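Local coordinates for starch synthase I (Hordeum vulgare, PDB 4HLN), which belongs to the starch synthase family and has a GT-B-type glycosyltransferase architecture of two Rossmann-like domains, at residues 125-130 with 152-157; 198-203 with 250-255; 211-216 with 240-245; 245-250 with 278-283. All blocks are in the same frame, centred on the assembly; numbering follows the deposited sequence.

All four contacts lie in the catalytic-domain half of the chain; the first three pack a helix or its end on the mixed sheet, and the fourth joins two helices. From the N terminus, interaction 1 comes first: strand 126-130 meets helix 150-156, closing a short loop. Interaction 2 spans from strand 195-205 to the end of helix 235-252, and the shorter loop of interaction 3, from strand 208-214 to the same helix, falls within it. Interaction 4 shares A245 with interaction 3 and P250 with interaction 2, whose loop it crosses, and leads on to helix 276-284. Helix 235-252 thus joins interactions 2, 3 and 4, and its A246 and P250 rest on strand 126-130 of interaction 1.

Interaction 1. Residues 125-130 with 152-157; sequences RSIVFV and IALAAR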
loop_
_atom_site.group_PDB
_atom_site.type_symbol
_atom_site.label_atom_id
_atom_site.label_comp_id
_atom_site.label_asym_id
_atom_site.label_seq_id
_atom_site.Cartn_x
_atom_site.Cartn_y
_atom_site.Cartn_z
ATOM N N ARG A 125 -5.884 8.330 20.348
ATOM C CA ARG A 125 -5.274 7.121 20.882
ATOM C C ARG A 125 -3.756 7.207 20.903
ATOM O O ARG A 125 -3.155 8.171 20.391
ATOM C CB ARG A 125 -5.686 5.899 20.056
ATOM C CG ARG A 125 -7.168 5.696 19.986
ATOM C CD ARG A 125 -7.498 4.332 20.483
ATOM N NE ARG A 125 -8.919 4.146 20.741
ATOM C CZ ARG A 125 -9.399 3.646 21.876
ATOM N NH1 ARG A 125 -10.706 3.494 22.035
ATOM N NH2 ARG A 125 -8.565 3.294 22.853
ATOM N N SER A 126 -3.154 6.188 21.509
ATOM C CA SER A 126 -1.715 6.020 21.475
ATOM C C SER A 126 -1.418 4.921 20.474
ATOM O O SER A 126 -1.872 3.789 20.623
ATOM C CB SER A 126 -1.165 5.677 22.856
ATOM O OG SER A 126 -1.253 6.808 23.713
ATOM N N ILE A 127 -0.667 5.271 19.441
ATOM C CA ILE A 127 -0.466 4.380 18.311
ATOM C C ILE A 127 1.005 4.154 18.067
ATOM O O ILE A 127 1.771 5.110 17.946
ATOM C CB ILE A 127 -1.103 4.952 17.052
ATOM C CG1 ILE A 127 -2.568 5.269 17.321
ATOM C CG2 ILE A 127 -1.016 3.960 15.931
ATOM C CD1 ILE A 127 -3.226 6.013 16.203
ATOM N N VAL A 128 1.395 2.886 18.001
ATOM C CA VAL A 128 2.795 2.543 17.828
ATOM C C VAL A 128 2.989 1.799 16.515
ATOM O O VAL A 128 2.620 0.631 16.391
ATOM C CB VAL A 128 3.320 1.678 18.999
ATOM C CG1 VAL A 128 4.800 1.426 18.844
ATOM C CG2 VAL A 128 3.027 2.338 20.363
ATOM N N PHE A 129 3.546 2.487 15.525
ATOM C CA PHE A 129 3.921 1.834 14.271
ATOM C C PHE A 129 5.219 1.085 14.439
ATOM O O PHE A 129 6.175 1.624 14.977
ATOM C CB PHE A 129 4.069 2.851 13.141
ATOM C CG PHE A 129 2.768 3.396 12.660
ATOM C CD1 PHE A 129 2.141 2.851 11.550
ATOM C CD2 PHE A 129 2.141 4.430 13.349
ATOM C CE1 PHE A 129 0.920 3.350 11.123
ATOM C CE2 PHE A 129 0.923 4.936 12.929
ATOM C CZ PHE A 129 0.311 4.396 11.809
ATOM N N VAL A 130 5.254 -0.162 13.981
ATOM C CA VAL A 130 6.507 -0.913 13.940
ATOM C C VAL A 130 6.824 -1.309 12.494
ATOM O O VAL A 130 5.968 -1.829 11.767
ATOM C CB VAL A 130 6.469 -2.136 14.876
ATOM C CG1 VAL A 130 7.863 -2.780 14.995
ATOM C CG2 VAL A 130 5.940 -1.722 16.256
ATOM N N ILE A 152 2.084 10.490 10.175
ATOM C CA ILE A 152 2.034 11.952 10.245
ATOM C C ILE A 152 0.581 12.474 10.236
ATOM O O ILE A 152 0.271 13.493 10.868
ATOM C CB ILE A 152 2.893 12.620 9.130
ATOM C CG1 ILE A 152 4.357 12.200 9.245
ATOM C CG2 ILE A 152 2.845 14.089 9.225
ATOM C CD1 ILE A 152 4.637 10.808 8.623
ATOM N N ALA A 153 -0.306 11.751 9.555
ATOM C CA ALA A 153 -1.698 12.171 9.388
ATOM C C ALA A 153 -2.480 11.921 10.659
ATOM O O ALA A 153 -3.254 12.767 11.107
ATOM C CB ALA A 153 -2.351 11.424 8.229
ATOM N N LEU A 154 -2.292 10.728 11.210
ATOM C CA LEU A 154 -2.856 10.377 12.497
ATOM C C LEU A 154 -2.386 11.342 13.579
ATOM O O LEU A 154 -3.186 11.820 14.370
ATOM C CB LEU A 154 -2.460 8.963 12.855
ATOM C CG LEU A 154 -3.234 7.878 12.106
ATOM C CD1 LEU A 154 -2.640 6.524 12.406
ATOM C CD2 LEU A 154 -4.718 7.883 12.447
ATOM N N ALA A 155 -1.091 11.641 13.604
ATOM C CA ALA A 155 -0.563 12.558 14.607
ATOM C C ALA A 155 -1.269 13.898 14.513
ATOM O O ALA A 155 -1.503 14.562 15.513
ATOM C CB ALA A 155 0.939 12.733 14.443
ATOM N N ALA A 156 -1.615 14.280 13.293
ATOM C CA ALA A 156 -2.197 15.587 13.021
ATOM C C ALA A 156 -3.637 15.652 13.499
ATOM O O ALA A 156 -4.201 16.732 13.668
ATOM C CB ALA A 156 -2.133 15.869 11.531
ATOM N N ARG A 157 -4.238 14.483 13.690
ATOM C CA ARG A 157 -5.601 14.398 14.184
ATOM C C ARG A 157 -5.631 14.251 15.707
ATOM O O ARG A 157 -6.678 13.946 16.272
ATOM C CB ARG A 157 -6.335 13.213 13.554
ATOM C CG ARG A 157 -6.421 13.228 12.040
ATOM C CD ARG A 157 -7.382 12.141 11.552
ATOM N NE ARG A 157 -8.520 12.733 10.861
ATOM C CZ ARG A 157 -9.788 12.427 11.108
ATOM N NH1 ARG A 157 -10.072 11.517 12.021
ATOM N NH2 ARG A 157 -10.770 13.023 10.433
#
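I127 on strand 126-130 and L154 on helix 150-156 mark the nearest approach of the two backbones, their CA atoms 8.7 Å apart, and side chains span the gap. They belong to the first beta-alpha-beta crossover of a Rossmann-like domain: strand 126-130 leads into the helix, and the chain returns as strand 160-166, parallel to and beside the first. I127 and F129, two positions apart and both facing the helix, converge on a single methyl, CD1 of L154. The leucine reaches them with CG beside its backbone N and anti to the carbonyl carbon (chi1 -76°). I127 contributes the end of its longer branch, its CD1 lying 3.9 Å from L154 CD1, and the two side chains meet at about a right angle. Further in the chain, helix 611-627 closes over the pair, with F622 against I127 and A615 against L154. R157, at the foot of helix 150-156, ties to the same C-terminal region through salt bridges to E619 and D612. F129 presents the edge of its ring: L154 CD1 lies near the ring plane, 3.7 Å from F129 CZ and slightly farther from CE2.

Interaction 2. Residues 198-203 with 250-255; sequences VTFFHE and PLILEL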
loop_
_atom_site.group_PDB
_atom_site.type_symbol
_atom_site.label_atom_id
_atom_site.label_comp_id
_atom_site.label_asym_id
_atom_site.label_seq_id
_atom_site.Cartn_x
_atom_site.Cartn_y
_atom_site.Cartn_z
ATOM N N VAL A 198 20.091 -3.780 22.625
ATOM C CA VAL A 198 19.766 -2.702 21.708
ATOM C C VAL A 198 19.637 -1.406 22.516
ATOM O O VAL A 198 19.426 -1.441 23.736
ATOM C CB VAL A 198 18.454 -2.985 20.934
ATOM C CG1 VAL A 198 18.561 -4.303 20.173
ATOM C CG2 VAL A 198 17.281 -3.051 21.888
ATOM N N THR A 199 19.786 -0.265 21.847
ATOM C CA THR A 199 19.580 1.019 22.501
ATOM C C THR A 199 18.581 1.832 21.688
ATOM O O THR A 199 18.271 1.487 20.555
ATOM C CB THR A 199 20.893 1.801 22.689
ATOM O OG1 THR A 199 21.474 2.064 21.410
ATOM C CG2 THR A 199 21.883 1.001 23.539
ATOM N N PHE A 200 18.058 2.900 22.272
ATOM C CA PHE A 200 17.015 3.655 21.609
ATOM C C PHE A 200 17.456 5.076 21.356
ATOM O O PHE A 200 17.945 5.760 22.262
ATOM C CB PHE A 200 15.740 3.677 22.455
ATOM C CG PHE A 200 15.136 2.327 22.684
ATOM C CD1 PHE A 200 14.067 1.889 21.910
ATOM C CD2 PHE A 200 15.618 1.498 23.685
ATOM C CE1 PHE A 200 13.493 0.648 22.124
ATOM C CE2 PHE A 200 15.050 0.246 23.906
ATOM C CZ PHE A 200 13.986 -0.178 23.124
ATOM N N PHE A 201 17.266 5.508 20.114
ATOM C CA PHE A 201 17.484 6.888 19.720
ATOM C C PHE A 201 16.131 7.458 19.370
ATOM O O PHE A 201 15.215 6.708 19.050
ATOM C CB PHE A 201 18.464 6.964 18.549
ATOM C CG PHE A 201 19.865 6.607 18.936
ATOM C CD1 PHE A 201 20.183 5.308 19.314
ATOM C CD2 PHE A 201 20.861 7.574 18.962
ATOM C CE1 PHE A 201 21.480 4.969 19.700
ATOM C CE2 PHE A 201 22.161 7.252 19.351
ATOM C CZ PHE A 201 22.471 5.943 19.725
ATOM N N HIS A 202 15.977 8.770 19.461
ATOM C CA HIS A 202 14.648 9.337 19.293
ATOM C C HIS A 202 14.639 10.712 18.674
ATOM O O HIS A 202 15.492 11.533 18.949
ATOM C CB HIS A 202 13.892 9.386 20.632
ATOM C CG HIS A 202 12.692 10.281 20.603
ATOM N ND1 HIS A 202 12.656 11.500 21.243
ATOM C CD2 HIS A 202 11.499 10.153 19.970
ATOM C CE1 HIS A 202 11.487 12.079 21.019
ATOM N NE2 HIS A 202 10.767 11.283 20.252
ATOM N N GLU A 203 13.648 10.960 17.833
ATOM C CA GLU A 203 13.415 12.303 17.365
ATOM C C GLU A 203 11.924 12.628 17.277
ATOM O O GLU A 203 11.099 11.817 16.826
ATOM C CB GLU A 203 14.112 12.556 16.030
ATOM C CG GLU A 203 13.940 13.997 15.550
ATOM C CD GLU A 203 14.361 14.233 14.103
ATOM O OE1 GLU A 203 14.897 13.297 13.460
ATOM O OE2 GLU A 203 14.145 15.366 13.612
ATOM N N PRO A 250 7.110 1.413 24.517
ATOM C CA PRO A 250 5.946 2.065 25.145
ATOM C C PRO A 250 5.946 1.946 26.669
ATOM O O PRO A 250 5.256 2.694 27.361
ATOM C CB PRO A 250 4.750 1.303 24.554
ATOM C CG PRO A 250 5.275 0.661 23.318
ATOM C CD PRO A 250 6.711 0.320 23.617
ATOM N N LEU A 251 6.729 1.011 27.184
ATOM C CA LEU A 251 6.814 0.804 28.617
ATOM C C LEU A 251 7.970 1.557 29.274
ATOM O O LEU A 251 7.932 1.789 30.476
ATOM C CB LEU A 251 6.969 -0.672 28.925
ATOM C CG LEU A 251 5.910 -1.616 28.362
ATOM C CD1 LEU A 251 6.319 -3.093 28.527
ATOM C CD2 LEU A 251 4.576 -1.360 29.002
ATOM N N ILE A 252 8.993 1.942 28.514
ATOM C CA ILE A 252 10.178 2.509 29.158
ATOM C C ILE A 252 10.683 3.857 28.685
ATOM O O ILE A 252 11.497 4.478 29.374
ATOM C CB ILE A 252 11.380 1.552 29.134
ATOM C CG1 ILE A 252 11.878 1.342 27.702
ATOM C CG2 ILE A 252 11.051 0.242 29.860
ATOM C CD1 ILE A 252 13.216 0.671 27.663
ATOM N N LEU A 253 10.235 4.313 27.521
ATOM C CA LEU A 253 10.697 5.609 27.037
ATOM C C LEU A 253 9.840 6.764 27.569
ATOM O O LEU A 253 8.655 6.875 27.242
ATOM C CB LEU A 253 10.768 5.625 25.509
ATOM C CG LEU A 253 11.800 4.654 24.921
ATOM C CD1 LEU A 253 11.915 4.815 23.429
ATOM C CD2 LEU A 253 13.159 4.856 25.557
ATOM N N GLU A 254 10.431 7.623 28.397
ATOM C CA GLU A 254 9.691 8.793 28.884
ATOM C C GLU A 254 9.745 9.982 27.924
ATOM O O GLU A 254 10.369 10.999 28.212
ATOM C CB GLU A 254 10.139 9.209 30.284
ATOM C CG GLU A 254 10.047 8.100 31.307
ATOM C CD GLU A 254 9.848 8.607 32.718
ATOM O OE1 GLU A 254 9.292 7.846 33.544
ATOM O OE2 GLU A 254 10.239 9.762 33.005
ATOM N N LEU A 255 9.065 9.842 26.793
ATOM C CA LEU A 255 8.992 10.884 25.782
ATOM C C LEU A 255 8.121 12.048 26.231
ATOM O O LEU A 255 6.956 11.863 26.620
ATOM C CB LEU A 255 8.447 10.284 24.495
ATOM C CG LEU A 255 9.302 9.060 24.136
ATOM C CD1 LEU A 255 8.682 8.229 23.017
ATOM C CD2 LEU A 255 10.743 9.475 23.801
#
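F200 opens the contact, reaching from strand 195-205 to the chain that leaves helix 235-252. Its CG stands beside the backbone N, anti to the carbonyl carbon (chi1 -62°), and the ring thereby reaches I252, the last helical residue, and L253, the first beyond it. F200 CD1 lies 3.9 Å from L253 CD1, a methyl that also touches F200 CB and CG; toward the far rim of the ring, F200 CE2 is 4.2 Å from I252 CD1, both methyls coming obliquely from the same side of the ring plane. This is aliphatic packing about an aromatic ring. F201 points the other way, to a cation-pi contact with R167. H202 faces the second segment again: L255 CD2 sits almost exactly above the centre of the imidazole, 3.7 Å from the ring centroid and 6° off the normal, a CH-pi contact. A hydrogen bond from H202 NE2 to D209 OD1 helps fix the rotation of the ring beneath that methyl. The paired CA distances are nearly equal, 8.6 Å for F200 and L253 and 8.7 Å for H202 and L255, as the chain beyond the helix runs alongside the strand, with E254 at the centre of an inverse gamma turn between the two leucines. This helix-on-sheet packing belongs to the mixed sheet of the Rossmann-like domain, where strand 195-205 lies between strands 181-190 and 208-214. F200 also packs on A245 and A249 of the helix and on V211 of strand 208-214, and I252 on I187 of strand 181-190.

Interaction 3. Residues 211-216 with 240-245; sequences VFVDHP and TLLCYA
H215 and L241 meet flat group to methyl: L241 CD1 stands over one face of the imidazole, 3.6 Å from its centroid and 19° off the normal, a CH-pi contact displaced toward the CG-CD2 side. Its closest ring atom is H215 CD2, at 3.5 Å. The two side chains cross at about a right angle, so the leucine comes down on the ring end first, and CD of P216 lies against the opposite face. The imidazole swings out to the helix because its CG is anti to the backbone N (chi1 -174°), and a hydrogen bond from S217 N to H215 ND1 helps set its rotation. V213, two residues earlier and facing the helix as well, meets it with both branches. Its CG1 is 3.7 Å from A245 CB and its CG2 3.8 Å from that same carbon, so the alanine methyl faces the fork of the valine. L242 approaches from the flank, its CB directed past the strand, and only CD1 reaches V213, 4.2 Å from CG2. The backbones are nearest here, the CA atoms of V213 and L242 lying 6.8 Å apart. Strand 208-214 lies between strands 195-205 and 160-166, whose V198 and V164 also touch V213. Helix 235-252 follows it in a crossover that passes strands 160-166 and 126-130 to enter the sheet again at strand 264-269, while Y244 and C243 pack on helix 276-284.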
loop_
_atom_site.group_PDB
_atom_site.type_symbol
_atom_site.label_atom_id
_atom_site.label_comp_id
_atom_site.label_asym_id
_atom_site.label_seq_id
_atom_site.Cartn_x
_atom_site.Cartn_y
_atom_site.Cartn_z
ATOM N N VAL A 211 11.275 6.648 16.830
ATOM C CA VAL A 211 12.137 5.896 17.726
ATOM C C VAL A 211 12.975 4.901 16.936
ATOM O O VAL A 211 12.449 4.105 16.159
ATOM C CB VAL A 211 11.317 5.120 18.758
ATOM C CG1 VAL A 211 12.220 4.193 19.577
ATOM C CG2 VAL A 211 10.554 6.080 19.639
ATOM N N PHE A 212 14.280 4.939 17.159
ATOM C CA PHE A 212 15.212 4.131 16.396
ATOM C C PHE A 212 15.878 3.121 17.268
ATOM O O PHE A 212 16.405 3.454 18.328
ATOM C CB PHE A 212 16.263 5.019 15.777
ATOM C CG PHE A 212 15.701 5.966 14.815
ATOM C CD1 PHE A 212 15.412 5.553 13.518
ATOM C CD2 PHE A 212 15.408 7.265 15.200
ATOM C CE1 PHE A 212 14.865 6.443 12.602
ATOM C CE2 PHE A 212 14.859 8.164 14.291
ATOM C CZ PHE A 212 14.581 7.753 12.992
ATOM N N VAL A 213 15.850 1.880 16.810
ATOM C CA VAL A 213 16.430 0.780 17.555
ATOM C C VAL A 213 17.838 0.542 17.035
ATOM O O VAL A 213 18.028 0.302 15.844
ATOM C CB VAL A 213 15.561 -0.463 17.428
ATOM C CG1 VAL A 213 16.178 -1.639 18.178
ATOM C CG2 VAL A 213 14.185 -0.149 17.978
ATOM N N ASP A 214 18.826 0.643 17.923
ATOM C CA ASP A 214 20.217 0.529 17.508
ATOM C C ASP A 214 20.908 -0.783 17.893
ATOM O O ASP A 214 20.943 -1.186 19.070
ATOM C CB ASP A 214 21.046 1.715 17.997
ATOM C CG ASP A 214 22.362 1.857 17.231
ATOM O OD1 ASP A 214 22.307 2.015 15.987
ATOM O OD2 ASP A 214 23.443 1.795 17.864
ATOM N N HIS A 215 21.468 -1.426 16.872
ATOM C CA HIS A 215 22.287 -2.619 17.028
ATOM C C HIS A 215 23.298 -2.630 15.873
ATOM O O HIS A 215 23.015 -2.137 14.776
ATOM C CB HIS A 215 21.407 -3.878 17.008
ATOM C CG HIS A 215 22.152 -5.136 17.313
ATOM N ND1 HIS A 215 22.904 -5.804 16.367
ATOM C CD2 HIS A 215 22.278 -5.843 18.463
ATOM C CE1 HIS A 215 23.460 -6.866 16.923
ATOM N NE2 HIS A 215 23.092 -6.918 18.193
ATOM N N PRO A 216 24.495 -3.173 16.117
ATOM C CA PRO A 216 25.533 -3.237 15.070
ATOM C C PRO A 216 25.049 -3.824 13.723
ATOM O O PRO A 216 25.424 -3.318 12.658
ATOM C CB PRO A 216 26.600 -4.135 15.697
ATOM C CG PRO A 216 26.397 -3.965 17.205
ATOM C CD PRO A 216 24.940 -3.718 17.415
ATOM N N THR A 240 13.903 -9.965 14.722
ATOM C CA THR A 240 13.560 -10.423 16.060
ATOM C C THR A 240 13.905 -9.338 17.096
ATOM O O THR A 240 13.101 -9.042 17.986
ATOM C CB THR A 240 14.293 -11.756 16.376
ATOM O OG1 THR A 240 13.769 -12.779 15.528
ATOM C CG2 THR A 240 14.096 -12.198 17.818
ATOM N N LEU A 241 15.087 -8.735 16.967
ATOM C CA LEU A 241 15.499 -7.682 17.888
ATOM C C LEU A 241 14.518 -6.528 17.795
ATOM O O LEU A 241 14.067 -5.989 18.818
ATOM C CB LEU A 241 16.900 -7.175 17.568
ATOM C CG LEU A 241 18.047 -8.161 17.756
ATOM C CD1 LEU A 241 19.395 -7.494 17.487
ATOM C CD2 LEU A 241 18.011 -8.789 19.133
ATOM N N LEU A 242 14.189 -6.173 16.553
ATOM C CA LEU A 242 13.278 -5.080 16.275
ATOM C C LEU A 242 11.997 -5.282 17.057
ATOM O O LEU A 242 11.479 -4.353 17.668
ATOM C CB LEU A 242 12.948 -5.018 14.784
ATOM C CG LEU A 242 11.883 -3.964 14.502
ATOM C CD1 LEU A 242 12.323 -2.594 15.053
ATOM C CD2 LEU A 242 11.549 -3.871 13.038
ATOM N N CYS A 243 11.494 -6.513 17.039
ATOM C CA CYS A 243 10.186 -6.803 17.594
ATOM C C CYS A 243 10.176 -6.766 19.117
ATOM O O CYS A 243 9.289 -6.167 19.710
ATOM C CB CYS A 243 9.667 -8.137 17.060
ATOM S SG CYS A 243 9.049 -8.047 15.344
ATOM N N TYR A 244 11.167 -7.386 19.751
ATOM C CA TYR A 244 11.308 -7.284 21.199
ATOM C C TYR A 244 11.416 -5.818 21.659
ATOM O O TYR A 244 10.772 -5.401 22.627
ATOM C CB TYR A 244 12.529 -8.074 21.686
ATOM C CG TYR A 244 12.265 -9.546 21.900
ATOM C CD1 TYR A 244 11.669 -9.998 23.078
ATOM C CD2 TYR A 244 12.621 -10.493 20.929
ATOM C CE1 TYR A 244 11.426 -11.336 23.289
ATOM C CE2 TYR A 244 12.378 -11.844 21.123
ATOM C CZ TYR A 244 11.776 -12.257 22.306
ATOM O OH TYR A 244 11.518 -13.583 22.529
ATOM N N ALA A 245 12.237 -5.053 20.951
ATOM C CA ALA A 245 12.470 -3.662 21.269
ATOM C C ALA A 245 11.164 -2.890 21.214
ATOM O O ALA A 245 10.866 -2.081 22.080
ATOM C CB ALA A 245 13.477 -3.065 20.284
#

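Interaction 4. Residues 245-250 with 278-283; sequences AACEAP and VLLAAK
C247 of helix 235-252 carries its sulfur into the groove between L279 and L280 of helix 276-284, forming the core of a helix-helix contact within the Rossmann-like domain. SG is 3.8 Å from L279 CB and 4.0 Å from L279 CD1, lying alongside that leucine, while L280 closes in with one branch, its CD2 4.2 Å from the sulfur. All the direct contacts are apolar. The cysteine points at the partner helix, with SG anti to its carbonyl carbon and beside the backbone N (chi1 -72°), and the CA atoms of C247 and L280 lie 7.5 Å apart. L279 extends the packing along helix 235-252 to C243 and Y244, so one side chain spans more than a turn of that helix. A second layer fixes the helices themselves. P250 has no N-H to give to the preceding turn, and helix 235-252 kinks there. L251 N also makes no bond back to that turn, and C247 O, its usual partner, receives a hydrogen bond from Y290 OH. The same tyrosine packs on L280 and P250, so it touches both helices. On the sheet side, A246 and P250 rest on V130 and V128 of strand 126-130, and A245 and A249 meet F200 of strand 195-205. The two helices follow strands 208-214 and 264-269 in turn. A polar rim borders the apolar core: E248 OE2 is hydrogen-bonded to Y284 OH, and NZ of K283 stays 5.1 Å from E248 OE2, oppositely charged groups near each other but not in contact.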
loop_
_atom_site.group_PDB
_atom_site.type_symbol
_atom_site.label_atom_id
_atom_site.label_comp_id
_atom_site.label_asym_id
_atom_site.label_seq_id
_atom_site.Cartn_x
_atom_site.Cartn_y
_atom_site.Cartn_z
ATOM N N ALA A 245 12.237 -5.053 20.951
ATOM C CA ALA A 245 12.470 -3.662 21.269
ATOM C C ALA A 245 11.164 -2.890 21.214
ATOM O O ALA A 245 10.866 -2.081 22.080
ATOM C CB ALA A 245 13.477 -3.065 20.284
ATOM N N ALA A 246 10.377 -3.143 20.184
ATOM C CA ALA A 246 9.176 -2.360 19.985
ATOM C C ALA A 246 8.154 -2.612 21.100
ATOM O O ALA A 246 7.322 -1.749 21.406
ATOM C CB ALA A 246 8.581 -2.634 18.598
ATOM N N CYS A 247 8.226 -3.787 21.716
ATOM C CA CYS A 247 7.353 -4.112 22.841
ATOM C C CYS A 247 7.770 -3.372 24.112
ATOM O O CYS A 247 6.941 -3.027 24.944
ATOM C CB CYS A 247 7.320 -5.620 23.071
ATOM S SG CYS A 247 6.406 -6.491 21.781
ATOM N N GLU A 248 9.058 -3.098 24.237
ATOM C CA GLU A 248 9.562 -2.353 25.381
ATOM C C GLU A 248 9.378 -0.838 25.305
ATOM O O GLU A 248 9.173 -0.179 26.324
ATOM C CB GLU A 248 11.034 -2.687 25.604
ATOM C CG GLU A 248 11.204 -4.069 26.188
ATOM C CD GLU A 248 10.509 -4.189 27.542
ATOM O OE1 GLU A 248 10.867 -3.399 28.451
ATOM O OE2 GLU A 248 9.607 -5.050 27.695
ATOM N N ALA A 249 9.449 -0.285 24.102
ATOM C CA ALA A 249 9.488 1.164 23.959
ATOM C C ALA A 249 8.350 1.883 24.701
ATOM O O ALA A 249 8.590 2.849 25.438
ATOM C CB ALA A 249 9.529 1.557 22.484
ATOM N N PRO A 250 7.110 1.413 24.517
ATOM C CA PRO A 250 5.946 2.065 25.145
ATOM C C PRO A 250 5.946 1.946 26.669
ATOM O O PRO A 250 5.256 2.694 27.361
ATOM C CB PRO A 250 4.750 1.303 24.554
ATOM C CG PRO A 250 5.275 0.661 23.318
ATOM C CD PRO A 250 6.711 0.320 23.617
ATOM N N VAL A 278 2.828 -11.641 18.417
ATOM C CA VAL A 278 3.078 -12.924 19.075
ATOM C C VAL A 278 3.634 -12.663 20.472
ATOM O O VAL A 278 3.190 -13.249 21.444
ATOM C CB VAL A 278 4.040 -13.831 18.263
ATOM C CG1 VAL A 278 4.104 -15.229 18.870
ATOM C CG2 VAL A 278 3.601 -13.909 16.814
ATOM N N LEU A 279 4.605 -11.763 20.559
ATOM C CA LEU A 279 5.176 -11.363 21.832
ATOM C C LEU A 279 4.095 -10.897 22.795
ATOM O O LEU A 279 4.032 -11.358 23.946
ATOM C CB LEU A 279 6.226 -10.267 21.627
ATOM C CG LEU A 279 7.479 -10.810 20.937
ATOM C CD1 LEU A 279 8.526 -9.723 20.680
ATOM C CD2 LEU A 279 8.060 -11.996 21.742
ATOM N N LEU A 280 3.244 -9.985 22.335
ATOM C CA LEU A 280 2.176 -9.490 23.195
ATOM C C LEU A 280 1.425 -10.664 23.809
ATOM O O LEU A 280 1.215 -10.726 25.020
ATOM C CB LEU A 280 1.213 -8.622 22.403
ATOM C CG LEU A 280 1.832 -7.344 21.857
ATOM C CD1 LEU A 280 0.818 -6.584 21.036
ATOM C CD2 LEU A 280 2.367 -6.496 22.988
ATOM N N ALA A 281 1.052 -11.610 22.956
ATOM C CA ALA A 281 0.249 -12.748 23.367
ATOM C C ALA A 281 1.005 -13.786 24.215
ATOM O O ALA A 281 0.425 -14.438 25.087
ATOM C CB ALA A 281 -0.363 -13.398 22.147
ATOM N N ALA A 282 2.302 -13.922 23.982
ATOM C CA ALA A 282 3.071 -14.984 24.614
ATOM C C ALA A 282 3.805 -14.503 25.866
ATOM O O ALA A 282 3.847 -15.188 26.886
ATOM C CB ALA A 282 4.063 -15.585 23.597
ATOM N N LYS A 283 4.392 -13.318 25.769
ATOM C CA LYS A 283 5.280 -12.827 26.799
ATOM C C LYS A 283 4.619 -11.820 27.758
ATOM O O LYS A 283 4.979 -11.769 28.927
ATOM C CB LYS A 283 6.551 -12.270 26.139
ATOM C CG LYS A 283 7.290 -11.184 26.914
ATOM C CD LYS A 283 8.672 -10.922 26.293
ATOM C CE LYS A 283 9.455 -9.839 27.023
ATOM N NZ LYS A 283 9.487 -10.084 28.487
#